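PDB 4ZMI: telomere length regulator taz1 from Schizosaccharomyces pombe, which binds double-stranded telomeric DNA and regulates telomere length and function, the part crystallised here being its helical, TRF-family domain. Local coordinates for residues F145-I150 with Q209-F214; R121-D126 with H223-F228; N113-L118 with F153-N158. All blocks are in the same frame, centred on the assembly; numbering follows the deposited sequence.

How the contacts relate
The three contacts run from the interior of this all-helical domain to its surface. Contact 2, about 5 Å from the centre of the chain, is core: helix 118-130 meets helix 214-229 through methyl groups and phenyl rings, with no hydrogen bond between the two segments. Contacts 1 and 3 lie farther out, on the same side of that centre, contact 1 on helix 137-154, contact 3 on the turn just after it. Contact 1, partly buried, mixes a methyl contact with a carboxylate that takes a backbone N-H directly and reaches the loop again through two waters; contact 3, at the surface, rests on two asparagine amides donating to a hydroxyl and a backbone carbonyl. Contacts 1 and 2 touch where F145 and L148 pack on V124, while R211 lies against T155 of contact 3.

Contact 1: F145-I150 with Q209-F214; sequences FEELVI and QLRASF
I150 lays its CG2 methyl over the backbone and side-chain stems of the loop 209-214. With that methyl anti to the backbone N, it reaches CG of Q209 at 3.9 Å and packs equally closely on R211, touching both CA and CB. The side chains of I150 and Q209 run antiparallel past one another, although Q209 itself is poorly ordered. One helical turn back, E147 supplies the polar half of the contact. Its CG stands anti to the backbone N (chi1 -174°) and the chain then bends at chi2, which swings the carboxylate round to the loop. There A212 N donates to E147 OE2 at 2.9 Å, on the syn side and 19° out of the carboxylate plane. The contact thus ties the C-terminal half of helix 137-154 to the connection leading into helix 214-229 of this TRF-family helical domain, just ahead of the N-cap residue S213. A water joins the carbonyl O of L210 to E147 OE1. A second water donates to E147 OE2 at 2.6 Å and to A212 O, so E147 OE2 receives two donors, this water and A212 N. The guanidinium of R211 makes no salt bridge here: its NE stays 5.8 Å from E147 OE2.

Contact 2: R121-D126 with H223-F228; sequences RSIVLD and HFLLEF
I123 points from helix 118-130 toward helix 214-229, and its CG2 methyl reaches into a group of three side chains, F224, L225 and F228. From CB the side chain divides. CG2 stands anti to the backbone N, while CG1 lies beside that nitrogen (chi1 -60°) and carries CD1 onward without taking part in the closest contacts. All the near approaches fall to CG2. Its shortest is to CE1 of F228, at 3.7 Å, with CD1 of the same ring only slightly farther; the methyl meets this ring obliquely. CG2 also lies 4.2 Å from CD2 of L225, and it comes to the edge of the F224 ring, near its plane, at 4.4 Å from CE2. That same CE2 atom is approached by CG2 of V124 at 4.3 Å, so F224 takes a methyl from each of two successive residues.

The axes of the two short helical segments are 11.8 Å apart at closest approach and their directions differ by 44°, a spacing that the phenyl rings and the methyl groups bridge. Around them helix 95-107 adds Q102 and F103, and helix 137-154 adds A141, while F137 meets the ring of F224 with nearly parallel planes. The contact thus belongs to the helix-on-helix core of the TRF-family domain.

At the far end D126 OD2 lies at the edge of the F228 ring, 4.3 Å from CZ. Its carboxylate is engaged elsewhere, OD1 with S79 OG and OD2 with F78 N. The two segments are therefore held to each other by apolar packing, with no hydrogen bond between them, and the carboxylate of D126, probably charged, finds its hydrogen-bond partners outside both.

Contact 3: N113-L118 with F153-N158; sequences NTNKHL and FGTDSN
N158 reaches across to the loop 113-118 and donates from ND2 to the carbonyl oxygen of T114, 2.9 Å away. The donor lies nearly along the C=O axis (163°), and the oxygen sits close to the amide plane of N158. Beside this bond, N115 ND2 donates to T155 OG1 at 3.0 Å, again close to the plane of its amide, and the N-H points almost straight at the hydroxyl (165°). The side chains of N115 and T155 lie nearly perpendicular. With OG1 anti to its carbonyl carbon (chi1 -59°), T155 turns the hydroxyl to N115 and leaves CG2 against T114 O, at 3.8 Å. These two bonds are the close part of the contact.

The other side is looser: the extended K116 passes N158 at a slant, its CE in van der Waals contact with N158 OD1 at 3.6 Å, and D156 and S157, in the middle of the turn, are exposed. Replacing N158 with an alanine would probably leave T114 O without its amide donor and open a gap beside K116.

T155 and N158 are the first and last residues of a type I beta turn that follows helix 137-154, and the loop they hold leads to H117, the N-cap of helix 118-130. T155 OG1 is also bonded to R151 O. At this surface site the loops are thus joined by neutral, directional amide and hydroxyl bonds, with few apolar contacts and no salt bridge.

Contact 1: F145-I150 with Q209-F214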
ATOM      1  N   PHE A 145      -4.825  -0.921   8.881  1.00 49.38           N
ATOM      2  CA  PHE A 145      -4.932   0.539   8.820  1.00 51.82           C
ATOM      3  C   PHE A 145      -4.710   1.167  10.189  1.00 57.94           C
ATOM      4  O   PHE A 145      -4.002   2.165  10.311  1.00 59.08           O
ATOM      5  CB  PHE A 145      -6.262   1.008   8.213  1.00 47.99           C
ATOM      6  CG  PHE A 145      -6.339   2.500   8.026  1.00 55.10           C
ATOM      7  CD1 PHE A 145      -5.871   3.095   6.857  1.00 55.56           C
ATOM      8  CD2 PHE A 145      -6.840   3.315   9.024  1.00 49.51           C
ATOM      9  CE1 PHE A 145      -5.926   4.466   6.690  1.00 51.83           C
ATOM     10  CE2 PHE A 145      -6.885   4.687   8.867  1.00 50.61           C
ATOM     11  CZ  PHE A 145      -6.434   5.264   7.701  1.00 51.77           C
ATOM     12  N   GLU A 146      -5.299   0.580  11.228  1.00 61.83           N
ATOM     13  CA  GLU A 146      -5.091   1.111  12.580  1.00 62.24           C
ATOM     14  C   GLU A 146      -3.647   1.015  13.023  1.00 57.83           C
ATOM     15  O   GLU A 146      -3.153   1.914  13.683  1.00 63.35           O
ATOM     16  CB  GLU A 146      -5.996   0.444  13.609  1.00 70.45           C
ATOM     17  CG  GLU A 146      -6.218   1.281  14.855  1.00 79.12           C
ATOM     18  CD  GLU A 146      -5.323   0.887  16.009  1.00 92.12           C
ATOM     19  OE1 GLU A 146      -4.563  -0.102  15.877  1.00 94.81           O
ATOM     20  OE2 GLU A 146      -5.388   1.568  17.057  1.00 97.96           O
ATOM     21  N   GLU A 147      -2.967  -0.058  12.638  1.00 56.72           N
ATOM     22  CA  GLU A 147      -1.539  -0.186  12.912  1.00 58.01           C
ATOM     23  C   GLU A 147      -0.682   0.899  12.243  1.00 64.08           C
ATOM     24  O   GLU A 147       0.198   1.486  12.887  1.00 57.83           O
ATOM     25  CB  GLU A 147      -1.027  -1.567  12.514  1.00 56.79           C
ATOM     26  CG  GLU A 147       0.420  -1.783  12.912  1.00 67.40           C
ATOM     27  CD  GLU A 147       0.604  -1.925  14.428  1.00 76.40           C
ATOM     28  OE1 GLU A 147      -0.356  -2.351  15.100  1.00 84.57           O
ATOM     29  OE2 GLU A 147       1.706  -1.617  14.943  1.00 77.21           O
ATOM     30  N   LEU A 148      -0.937   1.164  10.957  1.00 55.61           N
ATOM     31  CA  LEU A 148      -0.221   2.221  10.259  1.00 44.61           C
ATOM     32  C   LEU A 148      -0.478   3.529  10.982  1.00 44.43           C
ATOM     33  O   LEU A 148       0.402   4.368  11.091  1.00 51.30           O
ATOM     34  CB  LEU A 148      -0.678   2.335   8.796  1.00 41.89           C
ATOM     35  CG  LEU A 148      -0.439   1.061   7.997  1.00 50.38           C
ATOM     36  CD1 LEU A 148      -1.070   1.169   6.610  1.00 56.60           C
ATOM     37  CD2 LEU A 148       1.068   0.845   7.907  1.00 46.74           C
ATOM     38  N   VAL A 149      -1.688   3.696  11.505  1.00 51.38           N
ATOM     39  CA  VAL A 149      -2.000   4.926  12.235  1.00 57.34           C
ATOM     40  C   VAL A 149      -1.139   5.037  13.500  1.00 62.73           C
ATOM     41  O   VAL A 149      -0.566   6.106  13.768  1.00 59.59           O
ATOM     42  CB  VAL A 149      -3.506   5.065  12.533  1.00 56.03           C
ATOM     43  CG1 VAL A 149      -3.780   6.289  13.386  1.00 49.18           C
ATOM     44  CG2 VAL A 149      -4.266   5.168  11.221  1.00 51.62           C
ATOM     45  N   ILE A 150      -1.006   3.929  14.236  1.00 59.45           N
ATOM     46  CA  ILE A 150      -0.165   3.899  15.433  1.00 59.47           C
ATOM     47  C   ILE A 150       1.271   4.225  15.060  1.00 61.21           C
ATOM     48  O   ILE A 150       1.902   5.087  15.676  1.00 61.30           O
ATOM     49  CB  ILE A 150      -0.131   2.513  16.108  1.00 57.10           C
ATOM     50  CG1 ILE A 150      -1.526   1.932  16.263  1.00 63.19           C
ATOM     51  CG2 ILE A 150       0.526   2.629  17.459  1.00 66.63           C
ATOM     52  CD1 ILE A 150      -2.389   2.709  17.202  1.00 71.69           C
ATOM     53  N   GLN A 209       0.217   3.691  23.295  1.00132.44           N
ATOM     54  CA  GLN A 209       0.647   3.525  21.916  1.00124.47           C
ATOM     55  C   GLN A 209       1.038   2.058  21.749  1.00114.03           C
ATOM     56  O   GLN A 209       2.202   1.717  21.512  1.00112.46           O
ATOM     57  CB  GLN A 209       1.812   4.472  21.597  1.00128.53           C
ATOM     58  CG  GLN A 209       1.806   5.054  20.174  1.00130.55           C
ATOM     59  CD  GLN A 209       0.799   6.191  19.968  1.00128.28           C
ATOM     60  OE1 GLN A 209      -0.012   6.157  19.041  1.00122.52           O
ATOM     61  NE2 GLN A 209       0.866   7.208  20.821  1.00129.88           N
ATOM     62  N   LEU A 210       0.043   1.192  21.901  1.00103.17           N
ATOM     63  CA  LEU A 210       0.246  -0.245  21.827  1.00 91.64           C
ATOM     64  C   LEU A 210       0.632  -0.655  20.431  1.00 83.49           C
ATOM     65  O   LEU A 210      -0.159  -1.274  19.712  1.00 82.91           O
ATOM     66  CB  LEU A 210      -1.028  -0.969  22.231  1.00 87.71           C
ATOM     67  CG  LEU A 210      -1.155  -1.048  23.737  1.00 89.62           C
ATOM     68  CD1 LEU A 210      -2.608  -1.104  24.109  1.00 99.44           C
ATOM     69  CD2 LEU A 210      -0.433  -2.278  24.227  1.00 90.49           C
ATOM     70  N   ARG A 211       1.847  -0.290  20.043  1.00 80.78           N
ATOM     71  CA  ARG A 211       2.322  -0.560  18.690  1.00 69.53           C
ATOM     72  C   ARG A 211       2.671  -2.042  18.642  1.00 67.12           C
ATOM     73  O   ARG A 211       3.088  -2.609  19.659  1.00 69.99           O
ATOM     74  CB  ARG A 211       3.543   0.316  18.402  1.00 74.57           C
ATOM     75  CG  ARG A 211       4.324  -0.042  17.163  1.00 83.45           C
ATOM     76  CD  ARG A 211       5.813   0.143  17.409  1.00 94.60           C
ATOM     77  NE  ARG A 211       6.329   1.358  16.793  1.00 99.90           N
ATOM     78  CZ  ARG A 211       6.412   2.521  17.422  1.00104.86           C
ATOM     79  NH1 ARG A 211       6.010   2.611  18.684  1.00111.41           N
ATOM     80  NH2 ARG A 211       6.893   3.588  16.798  1.00 99.70           N
ATOM     81  N   ALA A 212       2.460  -2.693  17.500  1.00 61.60           N
ATOM     82  CA  ALA A 212       2.893  -4.084  17.382  1.00 63.04           C
ATOM     83  C   ALA A 212       4.386  -4.183  17.140  1.00 68.17           C
ATOM     84  O   ALA A 212       5.020  -3.217  16.726  1.00 70.78           O
ATOM     85  CB  ALA A 212       2.137  -4.809  16.319  1.00 51.26           C
ATOM     86  N   SER A 213       4.945  -5.351  17.429  1.00 69.03           N
ATOM     87  CA  SER A 213       6.336  -5.604  17.132  1.00 72.13           C
ATOM     88  C   SER A 213       6.509  -5.622  15.620  1.00 75.33           C
ATOM     89  O   SER A 213       5.606  -6.043  14.882  1.00 71.53           O
ATOM     90  CB  SER A 213       6.743  -6.954  17.681  1.00 75.95           C
ATOM     91  OG  SER A 213       5.874  -7.942  17.168  1.00 81.88           O
ATOM     92  N   PHE A 214       7.675  -5.168  15.170  1.00 80.36           N
ATOM     93  CA  PHE A 214       7.983  -5.123  13.751  1.00 74.93           C
ATOM     94  C   PHE A 214       7.839  -6.472  13.037  1.00 76.67           C
ATOM     95  O   PHE A 214       7.179  -6.542  12.006  1.00 75.88           O
ATOM     96  CB  PHE A 214       9.353  -4.488  13.486  1.00 69.83           C
ATOM     97  CG  PHE A 214       9.547  -4.081  12.050  1.00 71.33           C
ATOM     98  CD1 PHE A 214       8.803  -3.049  11.511  1.00 70.44           C
ATOM     99  CD2 PHE A 214      10.441  -4.745  11.237  1.00 72.33           C
ATOM    100  CE1 PHE A 214       8.957  -2.674  10.193  1.00 72.78           C
ATOM    101  CE2 PHE A 214      10.606  -4.368   9.922  1.00 73.59           C
ATOM    102  CZ  PHE A 214       9.863  -3.330   9.400  1.00 73.89           C
TER
HETATM  103  O   HOH W   1       4.258  -1.814  14.463  1.00 72.29           O
HETATM  104  O   HOH W   2      -1.865  -1.594  17.541  1.00 77.83           O

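Contact 2: R121-D126 with H223-F228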
ATOM      1  N   ARG A 121       0.072   2.666   3.252  1.00 38.71           N
ATOM      2  CA  ARG A 121      -1.144   3.435   3.470  1.00 41.98           C
ATOM      3  C   ARG A 121      -1.989   3.466   2.194  1.00 50.05           C
ATOM      4  O   ARG A 121      -3.210   3.236   2.239  1.00 46.71           O
ATOM      5  CB  ARG A 121      -0.831   4.849   3.932  1.00 38.92           C
ATOM      6  CG  ARG A 121      -1.985   5.469   4.671  1.00 50.24           C
ATOM      7  CD  ARG A 121      -1.735   6.924   4.947  1.00 48.78           C
ATOM      8  NE  ARG A 121      -0.452   7.098   5.593  1.00 45.83           N
ATOM      9  CZ  ARG A 121       0.089   8.276   5.839  1.00 50.95           C
ATOM     10  NH1 ARG A 121      -0.566   9.372   5.504  1.00 46.51           N
ATOM     11  NH2 ARG A 121       1.272   8.345   6.425  1.00 48.94           N
ATOM     12  N   SER A 122      -1.332   3.716   1.059  1.00 38.77           N
ATOM     13  CA  SER A 122      -2.033   3.764  -0.224  1.00 40.62           C
ATOM     14  C   SER A 122      -2.705   2.442  -0.487  1.00 41.32           C
ATOM     15  O   SER A 122      -3.862   2.407  -0.871  1.00 42.88           O
ATOM     16  CB  SER A 122      -1.044   4.059  -1.363  1.00 41.14           C
ATOM     17  OG  SER A 122      -0.555   5.364  -1.206  1.00 46.29           O
ATOM     18  N   ILE A 123      -1.963   1.348  -0.309  1.00 44.12           N
ATOM     19  CA  ILE A 123      -2.509   0.038  -0.656  1.00 50.90           C
ATOM     20  C   ILE A 123      -3.695  -0.324   0.222  1.00 55.22           C
ATOM     21  O   ILE A 123      -4.720  -0.759  -0.294  1.00 58.13           O
ATOM     22  CB  ILE A 123      -1.437  -1.056  -0.616  1.00 55.60           C
ATOM     23  CG1 ILE A 123      -0.339  -0.715  -1.612  1.00 52.52           C
ATOM     24  CG2 ILE A 123      -2.024  -2.423  -0.959  1.00 49.17           C
ATOM     25  CD1 ILE A 123       0.937  -1.476  -1.372  1.00 55.61           C
ATOM     26  N   VAL A 124      -3.562  -0.138   1.540  1.00 54.26           N
ATOM     27  CA  VAL A 124      -4.680  -0.388   2.454  1.00 47.78           C
ATOM     28  C   VAL A 124      -5.934   0.454   2.117  1.00 47.08           C
ATOM     29  O   VAL A 124      -7.032  -0.076   2.065  1.00 55.05           O
ATOM     30  CB  VAL A 124      -4.273  -0.149   3.933  1.00 52.55           C
ATOM     31  CG1 VAL A 124      -5.470  -0.347   4.871  1.00 47.98           C
ATOM     32  CG2 VAL A 124      -3.137  -1.065   4.329  1.00 53.92           C
ATOM     33  N   LEU A 125      -5.768   1.760   1.889  1.00 45.74           N
ATOM     34  CA  LEU A 125      -6.898   2.626   1.551  1.00 49.84           C
ATOM     35  C   LEU A 125      -7.499   2.203   0.220  1.00 53.37           C
ATOM     36  O   LEU A 125      -8.716   2.224   0.055  1.00 52.03           O
ATOM     37  CB  LEU A 125      -6.501   4.107   1.494  1.00 45.24           C
ATOM     38  CG  LEU A 125      -6.268   4.790   2.855  1.00 47.00           C
ATOM     39  CD1 LEU A 125      -5.471   6.054   2.642  1.00 44.60           C
ATOM     40  CD2 LEU A 125      -7.571   5.133   3.578  1.00 40.29           C
ATOM     41  N   ASP A 126      -6.647   1.823  -0.730  1.00 53.22           N
ATOM     42  CA  ASP A 126      -7.136   1.405  -2.042  1.00 50.72           C
ATOM     43  C   ASP A 126      -8.006   0.171  -1.883  1.00 54.90           C
ATOM     44  O   ASP A 126      -9.103   0.109  -2.421  1.00 58.53           O
ATOM     45  CB  ASP A 126      -5.989   1.116  -2.992  1.00 50.31           C
ATOM     46  CG  ASP A 126      -6.467   0.767  -4.392  1.00 58.20           C
ATOM     47  OD1 ASP A 126      -7.286   1.527  -4.957  1.00 56.49           O
ATOM     48  OD2 ASP A 126      -6.025  -0.279  -4.920  1.00 58.41           O
ATOM     49  N   HIS A 223       1.200 -11.087   4.907  1.00 68.61           N
ATOM     50  CA  HIS A 223      -0.045 -11.833   4.864  1.00 77.16           C
ATOM     51  C   HIS A 223      -1.082 -11.069   4.052  1.00 77.65           C
ATOM     52  O   HIS A 223      -1.696 -11.627   3.141  1.00 75.52           O
ATOM     53  CB  HIS A 223      -0.584 -12.089   6.273  1.00 73.02           C
ATOM     54  CG  HIS A 223      -1.628 -13.164   6.334  1.00 87.93           C
ATOM     55  ND1 HIS A 223      -2.919 -12.977   5.886  1.00 86.97           N
ATOM     56  CD2 HIS A 223      -1.573 -14.434   6.802  1.00 95.34           C
ATOM     57  CE1 HIS A 223      -3.613 -14.088   6.068  1.00 86.95           C
ATOM     58  NE2 HIS A 223      -2.817 -14.989   6.621  1.00 95.23           N
ATOM     59  N   PHE A 224      -1.255  -9.790   4.379  1.00 74.73           N
ATOM     60  CA  PHE A 224      -2.300  -8.974   3.762  1.00 71.42           C
ATOM     61  C   PHE A 224      -2.097  -8.773   2.268  1.00 70.09           C
ATOM     62  O   PHE A 224      -3.050  -8.840   1.501  1.00 69.48           O
ATOM     63  CB  PHE A 224      -2.409  -7.615   4.447  1.00 71.28           C
ATOM     64  CG  PHE A 224      -3.372  -6.681   3.771  1.00 66.95           C
ATOM     65  CD1 PHE A 224      -4.729  -6.809   3.974  1.00 69.46           C
ATOM     66  CD2 PHE A 224      -2.920  -5.678   2.943  1.00 56.71           C
ATOM     67  CE1 PHE A 224      -5.612  -5.950   3.368  1.00 70.44           C
ATOM     68  CE2 PHE A 224      -3.802  -4.824   2.329  1.00 63.66           C
ATOM     69  CZ  PHE A 224      -5.149  -4.959   2.540  1.00 59.43           C
ATOM     70  N   LEU A 225      -0.855  -8.526   1.860  1.00 67.40           N
ATOM     71  CA  LEU A 225      -0.535  -8.376   0.448  1.00 66.73           C
ATOM     72  C   LEU A 225      -0.728  -9.698  -0.290  1.00 77.67           C
ATOM     73  O   LEU A 225      -0.855  -9.720  -1.507  1.00 80.57           O
ATOM     74  CB  LEU A 225       0.910  -7.892   0.260  1.00 64.34           C
ATOM     75  CG  LEU A 225       1.380  -6.589   0.921  1.00 58.78           C
ATOM     76  CD1 LEU A 225       2.804  -6.232   0.498  1.00 61.02           C
ATOM     77  CD2 LEU A 225       0.441  -5.441   0.614  1.00 63.15           C
ATOM     78  N   LEU A 226      -0.725 -10.803   0.446  1.00 84.33           N
ATOM     79  CA  LEU A 226      -0.932 -12.112  -0.161  1.00 87.81           C
ATOM     80  C   LEU A 226      -2.410 -12.394  -0.405  1.00 93.65           C
ATOM     81  O   LEU A 226      -2.770 -12.846  -1.488  1.00100.58           O
ATOM     82  CB  LEU A 226      -0.313 -13.220   0.691  1.00 93.00           C
ATOM     83  CG  LEU A 226       1.198 -13.417   0.579  1.00 91.56           C
ATOM     84  CD1 LEU A 226       1.689 -14.389   1.637  1.00 90.93           C
ATOM     85  CD2 LEU A 226       1.569 -13.907  -0.799  1.00 92.73           C
ATOM     86  N   GLU A 227      -3.258 -12.134   0.593  1.00 92.19           N
ATOM     87  CA  GLU A 227      -4.713 -12.215   0.416  1.00 99.01           C
ATOM     88  C   GLU A 227      -5.152 -11.364  -0.765  1.00106.04           C
ATOM     89  O   GLU A 227      -5.916 -11.814  -1.616  1.00108.38           O
ATOM     90  CB  GLU A 227      -5.460 -11.682   1.637  1.00103.34           C
ATOM     91  CG  GLU A 227      -5.061 -12.244   2.974  1.00109.24           C
ATOM     92  CD  GLU A 227      -5.853 -11.606   4.095  1.00112.46           C
ATOM     93  OE1 GLU A 227      -7.067 -11.366   3.911  1.00109.39           O
ATOM     94  OE2 GLU A 227      -5.256 -11.328   5.153  1.00116.99           O
ATOM     95  N   PHE A 228      -4.683 -10.116  -0.781  1.00108.22           N
ATOM     96  CA  PHE A 228      -4.964  -9.174  -1.861  1.00113.78           C
ATOM     97  C   PHE A 228      -4.612  -9.851  -3.186  1.00120.13           C
ATOM     98  O   PHE A 228      -5.388  -9.799  -4.136  1.00122.88           O
ATOM     99  CB  PHE A 228      -4.142  -7.890  -1.646  1.00108.75           C
ATOM    100  CG  PHE A 228      -4.687  -6.647  -2.339  1.00108.28           C
ATOM    101  CD1 PHE A 228      -4.376  -5.386  -1.845  1.00103.64           C
ATOM    102  CD2 PHE A 228      -5.471  -6.723  -3.483  1.00109.78           C
ATOM    103  CE1 PHE A 228      -4.844  -4.232  -2.461  1.00 97.46           C
ATOM    104  CE2 PHE A 228      -5.945  -5.556  -4.109  1.00 99.26           C
ATOM    105  CZ  PHE A 228      -5.624  -4.322  -3.597  1.00 95.67           C
TER

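Contact 3: N113-L118 with F153-N158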
ATOM      1  N   ASN A 113      12.265   3.924   7.464  1.00 68.53           N
ATOM      2  CA  ASN A 113      12.558   4.143   8.881  1.00 70.95           C
ATOM      3  C   ASN A 113      11.945   5.406   9.498  1.00 66.94           C
ATOM      4  O   ASN A 113      12.271   5.748  10.625  1.00 64.23           O
ATOM      5  CB  ASN A 113      14.067   4.043   9.176  1.00 78.73           C
ATOM      6  CG  ASN A 113      14.862   5.233   8.665  1.00 87.67           C
ATOM      7  OD1 ASN A 113      14.408   6.378   8.710  1.00 90.93           O
ATOM      8  ND2 ASN A 113      16.073   4.964   8.183  1.00 89.80           N
ATOM      9  N   THR A 114      11.075   6.106   8.768  1.00 63.62           N
ATOM     10  CA  THR A 114      10.331   7.207   9.375  1.00 61.91           C
ATOM     11  C   THR A 114       8.984   6.694   9.891  1.00 62.14           C
ATOM     12  O   THR A 114       8.255   7.407  10.586  1.00 61.71           O
ATOM     13  CB  THR A 114      10.048   8.331   8.376  1.00 66.47           C
ATOM     14  OG1 THR A 114       9.284   7.810   7.280  1.00 63.78           O
ATOM     15  CG2 THR A 114      11.348   8.950   7.848  1.00 60.40           C
ATOM     16  N   ASN A 115       8.660   5.454   9.533  1.00 53.32           N
ATOM     17  CA  ASN A 115       7.384   4.841   9.894  1.00 55.19           C
ATOM     18  C   ASN A 115       6.139   5.530   9.289  1.00 61.61           C
ATOM     19  O   ASN A 115       5.013   5.342   9.771  1.00 56.10           O
ATOM     20  CB  ASN A 115       7.256   4.735  11.419  1.00 49.95           C
ATOM     21  CG  ASN A 115       8.378   3.920  12.038  1.00 57.61           C
ATOM     22  OD1 ASN A 115       8.810   2.924  11.474  1.00 63.62           O
ATOM     23  ND2 ASN A 115       8.859   4.350  13.193  1.00 52.22           N
ATOM     24  N   LYS A 116       6.333   6.336   8.247  1.00 55.08           N
ATOM     25  CA  LYS A 116       5.190   6.933   7.539  1.00 54.44           C
ATOM     26  C   LYS A 116       4.446   5.912   6.676  1.00 47.14           C
ATOM     27  O   LYS A 116       3.234   5.993   6.508  1.00 50.58           O
ATOM     28  CB  LYS A 116       5.636   8.119   6.676  1.00 53.68           C
ATOM     29  CG  LYS A 116       5.939   9.381   7.471  1.00 58.89           C
ATOM     30  CD  LYS A 116       6.437  10.471   6.522  1.00 68.47           C
ATOM     31  CE  LYS A 116       6.723  11.767   7.254  1.00 80.11           C
ATOM     32  NZ  LYS A 116       7.287  12.809   6.349  1.00 84.06           N
ATOM     33  N   HIS A 117       5.187   4.953   6.141  1.00 51.02           N
ATOM     34  CA  HIS A 117       4.644   3.923   5.264  1.00 52.59           C
ATOM     35  C   HIS A 117       3.575   4.446   4.297  1.00 47.26           C
ATOM     36  O   HIS A 117       2.459   3.933   4.250  1.00 52.71           O
ATOM     37  CB  HIS A 117       4.124   2.758   6.091  1.00 49.92           C
ATOM     38  CG  HIS A 117       5.110   2.260   7.108  1.00 64.76           C
ATOM     39  ND1 HIS A 117       6.313   1.681   6.750  1.00 58.60           N
ATOM     40  CD2 HIS A 117       5.080   2.265   8.459  1.00 69.95           C
ATOM     41  CE1 HIS A 117       6.973   1.344   7.850  1.00 68.48           C
ATOM     42  NE2 HIS A 117       6.251   1.689   8.897  1.00 68.18           N
ATOM     43  N   LEU A 118       3.923   5.482   3.541  1.00 45.49           N
ATOM     44  CA  LEU A 118       2.987   6.071   2.580  1.00 44.25           C
ATOM     45  C   LEU A 118       2.461   5.038   1.612  1.00 40.93           C
ATOM     46  O   LEU A 118       1.296   5.080   1.264  1.00 45.14           O
ATOM     47  CB  LEU A 118       3.639   7.212   1.801  1.00 46.41           C
ATOM     48  CG  LEU A 118       4.178   8.344   2.665  1.00 52.00           C
ATOM     49  CD1 LEU A 118       4.873   9.366   1.776  1.00 53.82           C
ATOM     50  CD2 LEU A 118       3.040   8.964   3.435  1.00 53.24           C
ATOM     51  N   PHE A 153       1.726   8.074  14.203  1.00 67.02           N
ATOM     52  CA  PHE A 153       1.602   9.005  15.325  1.00 65.42           C
ATOM     53  C   PHE A 153       2.342   8.564  16.552  1.00 71.00           C
ATOM     54  O   PHE A 153       2.240   9.210  17.583  1.00 80.70           O
ATOM     55  CB  PHE A 153       0.156   9.201  15.733  1.00 57.86           C
ATOM     56  CG  PHE A 153      -0.674   9.823  14.683  1.00 67.19           C
ATOM     57  CD1 PHE A 153      -1.717   9.121  14.100  1.00 69.68           C
ATOM     58  CD2 PHE A 153      -0.411  11.107  14.261  1.00 71.32           C
ATOM     59  CE1 PHE A 153      -2.490   9.697  13.109  1.00 69.08           C
ATOM     60  CE2 PHE A 153      -1.181  11.690  13.270  1.00 76.72           C
ATOM     61  CZ  PHE A 153      -2.223  10.981  12.692  1.00 70.97           C
ATOM     62  N   GLY A 154       3.050   7.450  16.460  1.00 72.98           N
ATOM     63  CA  GLY A 154       3.832   6.979  17.589  1.00 81.08           C
ATOM     64  C   GLY A 154       5.269   7.448  17.455  1.00 79.54           C
ATOM     65  O   GLY A 154       6.053   7.371  18.395  1.00 82.01           O
ATOM     66  N   THR A 155       5.608   7.942  16.270  1.00 68.13           N
ATOM     67  CA  THR A 155       6.951   8.399  15.981  1.00 74.27           C
ATOM     68  C   THR A 155       6.964   9.916  16.095  1.00 79.55           C
ATOM     69  O   THR A 155       6.333  10.609  15.291  1.00 78.05           O
ATOM     70  CB  THR A 155       7.368   7.944  14.568  1.00 79.57           C
ATOM     71  OG1 THR A 155       7.305   6.510  14.498  1.00 78.93           O
ATOM     72  CG2 THR A 155       8.778   8.436  14.213  1.00 76.51           C
ATOM     73  N   ASP A 156       7.676  10.436  17.094  1.00 76.10           N
ATOM     74  CA  ASP A 156       7.487  11.830  17.490  1.00 85.14           C
ATOM     75  C   ASP A 156       8.102  12.849  16.540  1.00 79.37           C
ATOM     76  O   ASP A 156       7.833  14.042  16.646  1.00 86.29           O
ATOM     77  CB  ASP A 156       7.961  12.070  18.923  1.00106.77           C
ATOM     78  CG  ASP A 156       8.605  10.843  19.534  1.00119.30           C
ATOM     79  OD1 ASP A 156       9.583  10.338  18.935  1.00127.29           O
ATOM     80  OD2 ASP A 156       8.127  10.380  20.599  1.00114.97           O
ATOM     81  N   SER A 157       8.919  12.382  15.609  1.00 65.72           N
ATOM     82  CA  SER A 157       9.460  13.270  14.597  1.00 69.96           C
ATOM     83  C   SER A 157       8.486  13.447  13.419  1.00 75.88           C
ATOM     84  O   SER A 157       8.733  14.250  12.511  1.00 81.35           O
ATOM     85  CB  SER A 157      10.815  12.752  14.111  1.00 76.86           C
ATOM     86  OG  SER A 157      10.823  11.335  14.070  1.00 85.20           O
ATOM     87  N   ASN A 158       7.386  12.698  13.433  1.00 70.22           N
ATOM     88  CA  ASN A 158       6.349  12.838  12.406  1.00 69.50           C
ATOM     89  C   ASN A 158       5.331  13.913  12.783  1.00 68.89           C
ATOM     90  O   ASN A 158       4.735  13.858  13.865  1.00 70.04           O
ATOM     91  CB  ASN A 158       5.650  11.496  12.126  1.00 66.68           C
ATOM     92  CG  ASN A 158       6.529  10.533  11.331  1.00 62.52           C
ATOM     93  OD1 ASN A 158       7.461  10.947  10.650  1.00 62.11           O
ATOM     94  ND2 ASN A 158       6.234   9.239  11.426  1.00 59.82           N
TER